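Local coordinates for ThiJ/PfpI family protein (Francisella tularensis subsp. novicida, PDB 4P5P) that possibly acts as a glyoxalase III, as a member of the HSP31-like branch of the DJ-1/PfpI family, at residues Ala136-Val141 with Ser201-Ala206. Residues are numbered along the deposited sequence; the frame is centred on the assembly and turned at random.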
loop_
_atom_site.group_PDB
_atom_site.type_symbol
_atom_site.label_atom_id
_atom_site.label_comp_id
_atom_site.label_asym_id
_atom_site.label_seq_id
_atom_site.Cartn_x
_atom_site.Cartn_y
_atom_site.Cartn_z
ATOM N N ALA A 136 0.544 -0.772 -6.925
ATOM C CA ALA A 136 -0.358 -1.401 -7.910
ATOM C C ALA A 136 -1.802 -0.907 -7.759
ATOM O O ALA A 136 -2.590 -0.947 -8.710
ATOM C CB ALA A 136 -0.317 -2.918 -7.783
ATOM N N ALA A 137 -2.153 -0.456 -6.556
ATOM C CA ALA A 137 -3.483 0.114 -6.312
ATOM C C ALA A 137 -3.787 1.327 -7.175
ATOM O O ALA A 137 -4.951 1.622 -7.430
ATOM C CB ALA A 137 -3.643 0.513 -4.856
ATOM N N LEU A 138 -2.756 2.048 -7.607
ATOM C CA LEU A 138 -2.959 3.350 -8.261
ATOM C C LEU A 138 -2.909 3.315 -9.776
ATOM O O LEU A 138 -3.293 4.281 -10.432
ATOM C CB LEU A 138 -1.922 4.353 -7.757
ATOM C CG LEU A 138 -1.791 4.501 -6.243
ATOM C CD1 LEU A 138 -0.771 5.585 -5.924
ATOM C CD2 LEU A 138 -3.138 4.819 -5.594
ATOM N N ILE A 139 -2.429 2.212 -10.335
ATOM C CA ILE A 139 -2.202 2.127 -11.785
ATOM C C ILE A 139 -3.438 2.493 -12.624
ATOM O O ILE A 139 -3.331 3.242 -13.591
ATOM C CB ILE A 139 -1.754 0.719 -12.177
ATOM C CG1 ILE A 139 -0.424 0.352 -11.502
ATOM C CG2 ILE A 139 -1.572 0.601 -13.679
ATOM C CD1 ILE A 139 -0.173 -1.138 -11.526
ATOM N N ASN A 140 -4.599 1.944 -12.263
ATOM C CA ASN A 140 -5.807 2.019 -13.087
ATOM C C ASN A 140 -6.893 2.933 -12.530
ATOM O O ASN A 140 -8.045 2.881 -12.985
ATOM C CB ASN A 140 -6.411 0.620 -13.270
ATOM C CG ASN A 140 -5.479 -0.338 -13.968
ATOM O OD1 ASN A 140 -4.893 -0.024 -15.008
ATOM N ND2 ASN A 140 -5.334 -1.518 -13.398
ATOM N N VAL A 141 -6.552 3.788 -11.570
ATOM C CA VAL A 141 -7.523 4.735 -11.041
ATOM C C VAL A 141 -7.757 5.837 -12.067
ATOM O O VAL A 141 -6.838 6.595 -12.376
ATOM C CB VAL A 141 -7.057 5.355 -9.706
ATOM C CG1 VAL A 141 -8.089 6.343 -9.191
ATOM C CG2 VAL A 141 -6.799 4.265 -8.681
ATOM N N SER A 201 1.151 16.050 -5.687
ATOM C CA SER A 201 -0.279 16.318 -5.543
ATOM C C SER A 201 -0.930 15.474 -4.439
ATOM O O SER A 201 -2.065 15.026 -4.586
ATOM C CB SER A 201 -0.985 16.068 -6.877
ATOM O OG SER A 201 -0.341 16.783 -7.920
ATOM N N LYS A 202 -0.193 15.278 -3.346
ATOM C CA LYS A 202 -0.612 14.492 -2.182
ATOM C C LYS A 202 -0.804 13.013 -2.512
ATOM O O LYS A 202 -1.404 12.272 -1.737
ATOM C CB LYS A 202 -1.881 15.076 -1.561
ATOM C CG LYS A 202 -1.661 16.413 -0.855
ATOM C CD LYS A 202 -2.924 16.794 -0.122
ATOM C CE LYS A 202 -2.770 18.007 0.741
ATOM N NZ LYS A 202 -4.060 18.283 1.441
ATOM N N ILE A 203 -0.245 12.581 -3.640
ATOM C CA ILE A 203 -0.064 11.169 -3.924
ATOM C C ILE A 203 1.364 10.827 -3.520
ATOM O O ILE A 203 2.317 11.309 -4.132
ATOM C CB ILE A 203 -0.296 10.836 -5.405
ATOM C CG1 ILE A 203 -1.740 11.167 -5.790
ATOM C CG2 ILE A 203 0.021 9.358 -5.670
ATOM C CD1 ILE A 203 -2.018 11.106 -7.287
ATOM N N ILE A 204 1.497 10.005 -2.490
ATOM C CA ILE A 204 2.776 9.695 -1.888
ATOM C C ILE A 204 3.083 8.233 -2.144
ATOM O O ILE A 204 2.326 7.359 -1.731
ATOM C CB ILE A 204 2.767 9.987 -0.377
ATOM C CG1 ILE A 204 2.468 11.475 -0.155
ATOM C CG2 ILE A 204 4.104 9.602 0.245
ATOM C CD1 ILE A 204 2.163 11.834 1.279
ATOM N N THR A 205 4.176 7.966 -2.837
ATOM C CA THR A 205 4.569 6.599 -3.127
ATOM C C THR A 205 5.973 6.317 -2.589
ATOM O O THR A 205 6.788 7.225 -2.412
ATOM C CB THR A 205 4.505 6.291 -4.646
ATOM O OG1 THR A 205 5.249 7.264 -5.384
ATOM C CG2 THR A 205 3.063 6.316 -5.162
ATOM N N ALA A 206 6.227 5.055 -2.286
ATOM C CA ALA A 206 7.476 4.636 -1.660
ATOM C C ALA A 206 7.918 3.329 -2.299
ATOM O O ALA A 206 7.098 2.534 -2.750
ATOM C CB ALA A 206 7.305 4.488 -0.157
#
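L138 reaches the sheet with a single methyl, CD1, which meets one methyl from each of two residues on the same face of strand 203-206. Its CD1 lies 3.9 Å from CG2 of I203 and 4.0 Å from CG2 of T205, ordinary van der Waals distances. Leucine suits this place because its branch point sits one carbon beyond CB: with CG beside the backbone N and anti to the carbonyl carbon (chi1 -52°) and CD1 at the far end of an extended chain (chi2 -177°), it meets CG2 of I203 within the 9.4 Å between the CA atoms of L138 and I203. The beta-branched partners, whose CG2 methyls stay close to the backbone, suit an extended strand. I203 and L138 run past one another in opposite directions.

T205 is two-sided: its CG2 faces the leucine, while OG1 is hydrogen-bonded to the backbone N of T156, which satisfies a buried hydroxyl and favours the rotamer that turns CG2 this way. I204 points to the other face, where it packs on F215 of helix 212-222. Backbone bonds from I204 to I128 and A130 join the strand to its parallel neighbour, 127-130.

L138 begins a type I turn ending at V141, with a weak hydrogen bond of 3.5 Å from V141 N to L138 O. I139 packs against L176 and L180 of helix 176-182. The arrangement is layer packing of a flavodoxin-like alpha/beta sandwich, joining strand 203-206 to the segment just after C132, seen here as the sulfinic acid and probably the nucleophile, as in DJ-1/PfpI relatives.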